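Local atomic coordinates of ftsY (Mycoplasma mycoides, PDB entry 1ZU4), a protein that is the signal recognition particle receptor FtsY, here its NG domain, which joins a helical bundle to an SRP54-type GTPase domain of the P-loop NTPase class. Residues K9-S14 against D302-H307; A15-K20 against T267-I272; Q46-M51 against T239-V244. All coordinates share one frame; numbering follows the deposited sequence.

Interaction 1. Residues K9-S14 against D302-H307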
loop_
_atom_site.group_PDB
_atom_site.type_symbol
_atom_site.label_atom_id
_atom_site.label_comp_id
_atom_site.label_asym_id
_atom_site.label_seq_id
_atom_site.Cartn_x
_atom_site.Cartn_y
_atom_site.Cartn_z
ATOM N N LYS A 9 9.425 -9.534 9.984
ATOM C CA LYS A 9 9.214 -8.518 11.029
ATOM C C LYS A 9 7.885 -7.795 10.804
ATOM O O LYS A 9 7.159 -7.498 11.755
ATOM C CB LYS A 9 10.382 -7.519 11.077
ATOM C CG LYS A 9 11.695 -8.102 11.672
ATOM C CD LYS A 9 12.915 -7.713 10.813
ATOM C CE LYS A 9 14.149 -8.638 11.094
ATOM N NZ LYS A 9 15.390 -8.249 10.306
ATOM N N ALA A 10 7.571 -7.534 9.538
ATOM C CA ALA A 10 6.331 -6.871 9.158
ATOM C C ALA A 10 5.078 -7.648 9.592
ATOM O O ALA A 10 4.098 -7.059 9.967
ATOM C CB ALA A 10 6.288 -6.686 7.664
ATOM N N MET A 11 5.131 -8.970 9.489
ATOM C CA MET A 11 3.969 -9.803 9.674
ATOM C C MET A 11 4.008 -10.476 11.017
ATOM O O MET A 11 3.168 -11.307 11.300
ATOM C CB MET A 11 3.884 -10.836 8.541
ATOM C CG MET A 11 3.946 -10.185 7.151
ATOM S SD MET A 11 2.512 -9.178 6.735
ATOM C CE MET A 11 1.168 -10.400 6.878
ATOM N N LEU A 12 4.962 -10.097 11.878
ATOM C CA LEU A 12 5.081 -10.780 13.165
ATOM C C LEU A 12 3.811 -10.741 14.014
ATOM O O LEU A 12 3.394 -11.786 14.546
ATOM C CB LEU A 12 6.262 -10.201 13.947
ATOM C CG LEU A 12 6.744 -10.887 15.203
ATOM C CD1 LEU A 12 7.138 -12.348 14.906
ATOM C CD2 LEU A 12 7.949 -10.076 15.686
ATOM N N LYS A 13 3.217 -9.554 14.193
ATOM C CA LYS A 13 2.064 -9.424 15.073
ATOM C C LYS A 13 0.832 -10.091 14.458
ATOM O O LYS A 13 0.088 -10.740 15.169
ATOM C CB LYS A 13 1.703 -7.961 15.364
ATOM C CG LYS A 13 2.588 -7.229 16.353
ATOM C CD LYS A 13 1.874 -5.979 16.837
ATOM C CE LYS A 13 2.738 -5.199 17.811
ATOM N NZ LYS A 13 3.749 -4.373 17.107
ATOM N N SER A 14 0.600 -9.900 13.151
ATOM C CA SER A 14 -0.602 -10.480 12.523
ATOM C C SER A 14 -0.500 -12.009 12.441
ATOM O O SER A 14 -1.503 -12.724 12.585
ATOM C CB SER A 14 -0.876 -9.840 11.138
ATOM O OG SER A 14 0.263 -9.961 10.321
ATOM N N ASP A 302 2.124 -13.416 -2.399
ATOM C CA ASP A 302 2.514 -14.737 -1.843
ATOM C C ASP A 302 3.340 -14.588 -0.549
ATOM O O ASP A 302 3.176 -15.351 0.409
ATOM C CB ASP A 302 3.159 -15.677 -2.867
ATOM C CG ASP A 302 3.296 -17.088 -2.344
ATOM O OD1 ASP A 302 2.257 -17.747 -2.032
ATOM O OD2 ASP A 302 4.455 -17.540 -2.170
ATOM N N GLN A 303 4.198 -13.591 -0.514
ATOM C CA GLN A 303 5.016 -13.334 0.651
ATOM C C GLN A 303 4.175 -12.841 1.823
ATOM O O GLN A 303 4.399 -13.228 2.961
ATOM C CB GLN A 303 6.112 -12.328 0.310
ATOM C CG GLN A 303 7.287 -12.968 -0.461
ATOM C CD GLN A 303 8.021 -14.010 0.365
ATOM O OE1 GLN A 303 8.749 -13.654 1.290
ATOM N NE2 GLN A 303 7.823 -15.297 0.054
ATOM N N TYR A 304 3.245 -11.935 1.543
ATOM C CA TYR A 304 2.328 -11.464 2.554
ATOM C C TYR A 304 1.615 -12.677 3.173
ATOM O O TYR A 304 1.613 -12.851 4.398
ATOM C CB TYR A 304 1.311 -10.527 1.901
ATOM C CG TYR A 304 0.288 -9.939 2.829
ATOM C CD1 TYR A 304 0.536 -8.738 3.495
ATOM C CD2 TYR A 304 -0.970 -10.548 2.983
ATOM C CE1 TYR A 304 -0.433 -8.177 4.316
ATOM C CE2 TYR A 304 -1.918 -10.015 3.798
ATOM C CZ TYR A 304 -1.652 -8.830 4.457
ATOM O OH TYR A 304 -2.609 -8.314 5.241
ATOM N N ILE A 305 1.070 -13.549 2.321
ATOM C CA ILE A 305 0.321 -14.727 2.818
ATOM C C ILE A 305 1.204 -15.743 3.580
ATOM O O ILE A 305 0.836 -16.235 4.639
ATOM C CB ILE A 305 -0.434 -15.443 1.645
ATOM C CG1 ILE A 305 -1.475 -14.498 1.017
ATOM C CG2 ILE A 305 -1.141 -16.718 2.122
ATOM C CD1 ILE A 305 -2.429 -13.873 2.007
ATOM N N VAL A 306 2.361 -16.076 3.011
ATOM C CA VAL A 306 3.289 -17.035 3.655
ATOM C C VAL A 306 3.783 -16.538 5.030
ATOM O O VAL A 306 3.805 -17.292 6.007
ATOM C CB VAL A 306 4.455 -17.386 2.672
ATOM C CG1 VAL A 306 5.624 -18.019 3.404
ATOM C CG2 VAL A 306 3.924 -18.318 1.564
ATOM N N HIS A 307 4.155 -15.268 5.126
ATOM C CA HIS A 307 4.602 -14.717 6.412
ATOM C C HIS A 307 3.438 -14.525 7.419
ATOM O O HIS A 307 3.607 -14.695 8.648
ATOM C CB HIS A 307 5.440 -13.446 6.177
ATOM C CG HIS A 307 6.749 -13.734 5.497
ATOM N ND1 HIS A 307 7.822 -14.282 6.165
ATOM C CD2 HIS A 307 7.140 -13.600 4.206
ATOM C CE1 HIS A 307 8.828 -14.447 5.320
ATOM N NE2 HIS A 307 8.443 -14.037 4.125
#

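Interaction 2. Residues A15-K20 against T267-I272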
loop_
_atom_site.group_PDB
_atom_site.type_symbol
_atom_site.label_atom_id
_atom_site.label_comp_id
_atom_site.label_asym_id
_atom_site.label_seq_id
_atom_site.Cartn_x
_atom_site.Cartn_y
_atom_site.Cartn_z
ATOM N N ALA A 15 0.708 -12.515 12.205
ATOM C CA ALA A 15 0.939 -13.945 12.141
ATOM C C ALA A 15 0.727 -14.590 13.509
ATOM O O ALA A 15 0.161 -15.668 13.612
ATOM C CB ALA A 15 2.329 -14.229 11.633
ATOM N N PHE A 16 1.157 -13.920 14.563
ATOM C CA PHE A 16 0.931 -14.423 15.902
ATOM C C PHE A 16 -0.565 -14.589 16.228
ATOM O O PHE A 16 -0.973 -15.617 16.775
ATOM C CB PHE A 16 1.538 -13.515 16.966
ATOM C CG PHE A 16 1.251 -14.015 18.363
ATOM C CD1 PHE A 16 2.004 -15.074 18.892
ATOM C CD2 PHE A 16 0.185 -13.501 19.107
ATOM C CE1 PHE A 16 1.697 -15.590 20.179
ATOM C CE2 PHE A 16 -0.116 -14.007 20.392
ATOM C CZ PHE A 16 0.639 -15.042 20.911
ATOM N N ASN A 17 -1.338 -13.545 15.969
ATOM C CA ASN A 17 -2.784 -13.552 16.153
ATOM C C ASN A 17 -3.538 -14.646 15.333
ATOM O O ASN A 17 -4.413 -15.363 15.854
ATOM C CB ASN A 17 -3.268 -12.182 15.732
ATOM C CG ASN A 17 -4.604 -11.812 16.322
ATOM O OD1 ASN A 17 -4.688 -11.199 17.413
ATOM N ND2 ASN A 17 -5.662 -12.091 15.571
ATOM N N PHE A 18 -3.224 -14.729 14.036
ATOM C CA PHE A 18 -3.796 -15.723 13.141
ATOM C C PHE A 18 -3.391 -17.137 13.597
ATOM O O PHE A 18 -4.244 -17.999 13.746
ATOM C CB PHE A 18 -3.339 -15.409 11.698
ATOM C CG PHE A 18 -4.090 -16.148 10.622
ATOM C CD1 PHE A 18 -3.472 -16.412 9.414
ATOM C CD2 PHE A 18 -5.396 -16.615 10.825
ATOM C CE1 PHE A 18 -4.151 -17.072 8.378
ATOM C CE2 PHE A 18 -6.087 -17.275 9.784
ATOM C CZ PHE A 18 -5.466 -17.500 8.565
ATOM N N SER A 19 -2.104 -17.390 13.851
ATOM C CA SER A 19 -1.711 -18.724 14.338
ATOM C C SER A 19 -2.266 -19.083 15.721
ATOM O O SER A 19 -2.473 -20.276 16.018
ATOM C CB SER A 19 -0.200 -18.893 14.370
ATOM O OG SER A 19 0.356 -18.108 15.405
ATOM N N LYS A 20 -2.476 -18.081 16.574
ATOM C CA LYS A 20 -3.049 -18.335 17.893
ATOM C C LYS A 20 -4.446 -18.906 17.715
ATOM O O LYS A 20 -4.795 -19.896 18.357
ATOM C CB LYS A 20 -3.100 -17.070 18.744
ATOM C CG LYS A 20 -3.448 -17.309 20.215
ATOM C CD LYS A 20 -4.027 -16.015 20.811
ATOM C CE LYS A 20 -4.054 -16.105 22.352
ATOM N NZ LYS A 20 -5.315 -16.778 22.834
ATOM N N THR A 267 0.327 -3.822 13.052
ATOM C CA THR A 267 -1.007 -4.344 12.799
ATOM C C THR A 267 -1.114 -5.815 13.252
ATOM O O THR A 267 -0.301 -6.657 12.841
ATOM C CB THR A 267 -1.309 -4.244 11.283
ATOM O OG1 THR A 267 -1.174 -2.876 10.873
ATOM C CG2 THR A 267 -2.660 -4.748 10.944
ATOM N N SER A 268 -2.129 -6.096 14.072
ATOM C CA SER A 268 -2.406 -7.455 14.556
ATOM C C SER A 268 -3.420 -8.232 13.719
ATOM O O SER A 268 -3.542 -9.420 13.886
ATOM C CB SER A 268 -2.850 -7.424 16.027
ATOM O OG SER A 268 -1.734 -7.169 16.880
ATOM N N LYS A 269 -4.121 -7.569 12.795
ATOM C CA LYS A 269 -5.134 -8.259 11.996
ATOM C C LYS A 269 -4.783 -8.347 10.528
ATOM O O LYS A 269 -5.024 -7.393 9.755
ATOM C CB LYS A 269 -6.505 -7.573 12.152
ATOM C CG LYS A 269 -6.964 -7.465 13.629
ATOM C CD LYS A 269 -6.740 -8.778 14.409
ATOM C CE LYS A 269 -7.348 -8.685 15.806
ATOM N NZ LYS A 269 -8.729 -8.155 15.681
ATOM N N GLY A 270 -4.268 -9.505 10.119
ATOM C CA GLY A 270 -3.720 -9.654 8.767
ATOM C C GLY A 270 -4.692 -9.847 7.618
ATOM O O GLY A 270 -4.281 -10.099 6.493
ATOM N N GLY A 271 -5.993 -9.751 7.872
ATOM C CA GLY A 271 -6.933 -9.869 6.771
ATOM C C GLY A 271 -7.015 -8.588 5.948
ATOM O O GLY A 271 -7.674 -8.541 4.888
ATOM N N ILE A 272 -6.369 -7.532 6.419
ATOM C CA ILE A 272 -6.547 -6.226 5.755
ATOM C C ILE A 272 -6.120 -6.205 4.265
ATOM O O ILE A 272 -6.682 -5.473 3.463
ATOM C CB ILE A 272 -5.855 -5.092 6.539
ATOM C CG1 ILE A 272 -6.348 -3.730 5.990
ATOM C CG2 ILE A 272 -4.322 -5.299 6.508
ATOM C CD1 ILE A 272 -5.811 -2.528 6.614
#

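Interaction 3. Residues Q46-M51 against T239-V244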
loop_
_atom_site.group_PDB
_atom_site.type_symbol
_atom_site.label_atom_id
_atom_site.label_comp_id
_atom_site.label_asym_id
_atom_site.label_seq_id
_atom_site.Cartn_x
_atom_site.Cartn_y
_atom_site.Cartn_z
ATOM N N GLN A 46 -12.100 -13.098 12.289
ATOM C CA GLN A 46 -11.295 -12.329 13.235
ATOM C C GLN A 46 -10.046 -11.679 12.649
ATOM O O GLN A 46 -9.445 -10.821 13.289
ATOM C CB GLN A 46 -10.933 -13.181 14.446
ATOM C CG GLN A 46 -12.154 -13.435 15.377
ATOM C CD GLN A 46 -11.860 -14.502 16.394
ATOM O OE1 GLN A 46 -11.988 -15.695 16.103
ATOM N NE2 GLN A 46 -11.462 -14.088 17.608
ATOM N N THR A 47 -9.632 -12.111 11.459
ATOM C CA THR A 47 -8.531 -11.477 10.701
ATOM C C THR A 47 -8.912 -10.102 10.153
ATOM O O THR A 47 -8.040 -9.334 9.672
ATOM C CB THR A 47 -8.075 -12.364 9.505
ATOM O OG1 THR A 47 -9.004 -12.239 8.419
ATOM C CG2 THR A 47 -7.943 -13.818 9.908
ATOM N N ASP A 48 -10.221 -9.797 10.256
ATOM C CA ASP A 48 -10.910 -8.658 9.648
ATOM C C ASP A 48 -10.832 -8.574 8.127
ATOM O O ASP A 48 -10.812 -7.480 7.587
ATOM C CB ASP A 48 -10.477 -7.325 10.270
ATOM C CG ASP A 48 -10.882 -7.190 11.745
ATOM O OD1 ASP A 48 -11.756 -7.926 12.255
ATOM O OD2 ASP A 48 -10.300 -6.343 12.420
ATOM N N MET A 49 -10.823 -9.702 7.434
ATOM C CA MET A 49 -10.804 -9.675 5.965
ATOM C C MET A 49 -12.169 -9.239 5.364
ATOM O O MET A 49 -12.234 -8.831 4.223
ATOM C CB MET A 49 -10.372 -11.004 5.380
ATOM C CG MET A 49 -11.279 -12.217 5.813
ATOM S SD MET A 49 -10.821 -13.667 4.898
ATOM C CE MET A 49 -9.175 -14.030 5.466
ATOM N N GLY A 50 -13.237 -9.328 6.162
ATOM C CA GLY A 50 -14.582 -9.035 5.694
ATOM C C GLY A 50 -15.379 -10.253 5.248
ATOM O O GLY A 50 -14.843 -11.286 4.851
ATOM N N MET A 51 -16.697 -10.125 5.279
ATOM C CA MET A 51 -17.570 -11.222 4.958
ATOM C C MET A 51 -17.355 -11.902 3.631
ATOM O O MET A 51 -17.373 -13.162 3.555
ATOM C CB MET A 51 -19.034 -10.762 5.009
ATOM C CG MET A 51 -19.446 -10.200 6.329
ATOM S SD MET A 51 -21.283 -10.063 6.379
ATOM C CE MET A 51 -21.504 -8.690 5.275
ATOM N N THR A 239 -5.218 0.991 11.019
ATOM C CA THR A 239 -6.594 1.481 11.080
ATOM C C THR A 239 -7.590 0.432 10.691
ATOM O O THR A 239 -8.767 0.581 10.967
ATOM C CB THR A 239 -6.838 2.757 10.270
ATOM O OG1 THR A 239 -6.463 2.574 8.889
ATOM C CG2 THR A 239 -6.047 3.911 10.883
ATOM N N GLY A 240 -7.116 -0.665 10.113
ATOM C CA GLY A 240 -7.975 -1.794 9.824
ATOM C C GLY A 240 -9.043 -1.454 8.820
ATOM O O GLY A 240 -8.835 -0.648 7.931
ATOM N N GLN A 241 -10.221 -2.034 9.014
ATOM C CA GLN A 241 -11.338 -1.790 8.129
ATOM C C GLN A 241 -11.775 -0.318 8.071
ATOM O O GLN A 241 -12.329 0.101 7.058
ATOM C CB GLN A 241 -12.534 -2.642 8.569
ATOM C CG GLN A 241 -12.281 -4.151 8.591
ATOM C CD GLN A 241 -13.564 -4.907 8.830
ATOM O OE1 GLN A 241 -14.507 -4.368 9.436
ATOM N NE2 GLN A 241 -13.621 -6.171 8.359
ATOM N N ASN A 242 -11.558 0.433 9.161
ATOM C CA ASN A 242 -11.803 1.876 9.212
ATOM C C ASN A 242 -11.057 2.601 8.101
ATOM O O ASN A 242 -11.622 3.454 7.458
ATOM C CB ASN A 242 -11.368 2.510 10.577
ATOM C CG ASN A 242 -12.153 1.962 11.763
ATOM O OD1 ASN A 242 -12.983 2.657 12.384
ATOM N ND2 ASN A 242 -11.914 0.723 12.069
ATOM N N GLY A 243 -9.776 2.255 7.943
ATOM C CA GLY A 243 -8.871 2.869 6.982
ATOM C C GLY A 243 -9.211 2.440 5.572
ATOM O O GLY A 243 -9.117 3.228 4.649
ATOM N N VAL A 244 -9.671 1.186 5.440
ATOM C CA VAL A 244 -10.100 0.631 4.143
ATOM C C VAL A 244 -11.304 1.392 3.586
ATOM O O VAL A 244 -11.330 1.770 2.379
ATOM C CB VAL A 244 -10.392 -0.899 4.259
ATOM C CG1 VAL A 244 -10.875 -1.458 2.980
ATOM C CG2 VAL A 244 -9.126 -1.655 4.708
HETATM O O HOH W 1 -10.949 -3.334 11.522
#

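Interaction 1. Residues K9-S14 against D302-H307
Met11 lays its terminal methyl over one face of the Tyr304 ring. Met11 CE sits 3.9 Å from the centroid of the Tyr304 ring, 16° off the ring normal, and is offset toward the rim. This is a CH-pi contact. The sulfur is placed more obliquely, with Met11 SD 4.5 Å from the centroid of the Tyr304 ring, so the pair is also a Met-aromatic contact. The Met11 chain is bent at both chi2 (-68°) and chi3 (-59°), which folds CE back over the ring. Met11 CE also comes within 3.5 Å of Tyr304 O. Met11 and Tyr304 are both buried, and several atoms of each take part.

His307 is partly exposed and gives mainly its CB. Met11 CB and CG rest against it, with Met11 CG 3.7 Å from His307 CB. The imidazole turns off from Met11. His307 NE2 donates to Gln303 OE1 at 2.9 Å. The bond is bent, and NE2 stands above the plane of the Gln303 amide. It joins successive turns of one helix and helps to hold the ring.

The hydroxyl of Tyr304 is held elsewhere, by Gly270 O and Gly273 N. Met11 lies at the break between helix 7-10 and helix 12-27, and it also touches Leu308 and Met264. Helix 301-308 is therefore packed between this N-terminal break and helix 71-87, where Ile305 meets Val79 and Leu82.

Interaction 2. Residues A15-K20 against T267-I272
The loop that follows strand 258-262 and leads into helix 272-280 meets helix 12-27 here, at the interface of the helical bundle with the GTPase domain. Asn17 carries the helix side of the contact. Asn17 CB lies 3.3 Å from Ser268 O, and Asn17 CG is 3.6 Å from the same oxygen. The oxygen touches CB and sits over the face of the carboxamide at its CG end, so neither N-H of ND2 points at it. No hydrogen bond crosses between the two segments.

The methylenes of Lys269 cross over the same face of the Asn17 carboxamide, toward its ND2 end. Asn17 ND2 is 3.7 Å from Lys269 CD, and Asn17 OD1 is 4.0 Å from Lys269 CE. The two side chains meet at a slant. In Asn17, CG stands anti to the backbone N (chi1 -158°), which carries the amide out to the lysine. Lys269 starts away from the helix, but its chain bends at chi2 (-45°), and this brings CD and CE over the amide. The lysine therefore takes part through its methylenes.

Lys269 also begins a type I beta turn that ends at Ile272, where helix 272-280 starts. The fold is that of the SRP GTPases, in which an N-terminal helical bundle packs beside a P-loop GTPase domain. The turn is tied to the bundle as well: the backbone of Gly271 is hydrogen-bonded to that of Thr47.

The Asn17 contact is small and lies at the surface. The inward face of the same helix is different: Phe18 is buried, packs on Leu78, Leu82 and Leu308, and sets its ring edge-to-face with Phe312.

Interaction 3. Residues Q46-M51 against T239-V244
The flat carboxamide of Gln241 meets Asp48 at its nitrogen edge. Asp48 O lies close to the amide plane and accepts a hydrogen bond from Gln241 NE2 at 3.2 Å. The N-H points fairly straight at the oxygen, with an angle of 159°. At the acceptor the approach is oblique. The nitrogen stands well above the carbonyl plane of Asp48, 60° out of it, and so not on a lone pair. Such a bond is probably weaker. Gln241 is extended beyond CG, which carries its amide to Asp48 O. Gln241 CG also packs 4.0 Å from Asp48 CB.

A water makes a second link. It donates to Asp48 OD2 at 3.2 Å and accepts from Gln241 N at 2.9 Å. That backbone N-H belongs to the first turn of helix 241-250, just after the N-cap Gly240.

Backbone and side chain of Asp48 thus each serve one polar link, one direct and one through water. The helix start, reached only through the water, and the nearby Lys269 side chain may both favour the charged carboxylate. This polar surface contact joins the bundle loop to the GTPase domain with few atoms.

How the interactions relate
The three contacts are nested along the chain: interaction 3 lies inside the loop closed by interaction 2, which lies inside that of interaction 1. Interactions 1 and 2 share helix 12-27, and their centres are 9 Å apart. Interactions 2 and 3 are 11 Å apart by centres and touch, for example where Lys269 CD packs on Gln46 O. Interactions 1 and 3 do not touch; their centres are 16 Å apart. Segment 267-272 thus lies between the other two. Together they bring the N-terminal helices and the bundle loop 46-51 against helix 301-308, loop 267-272 and the start of helix 241-250, joining the N and G parts.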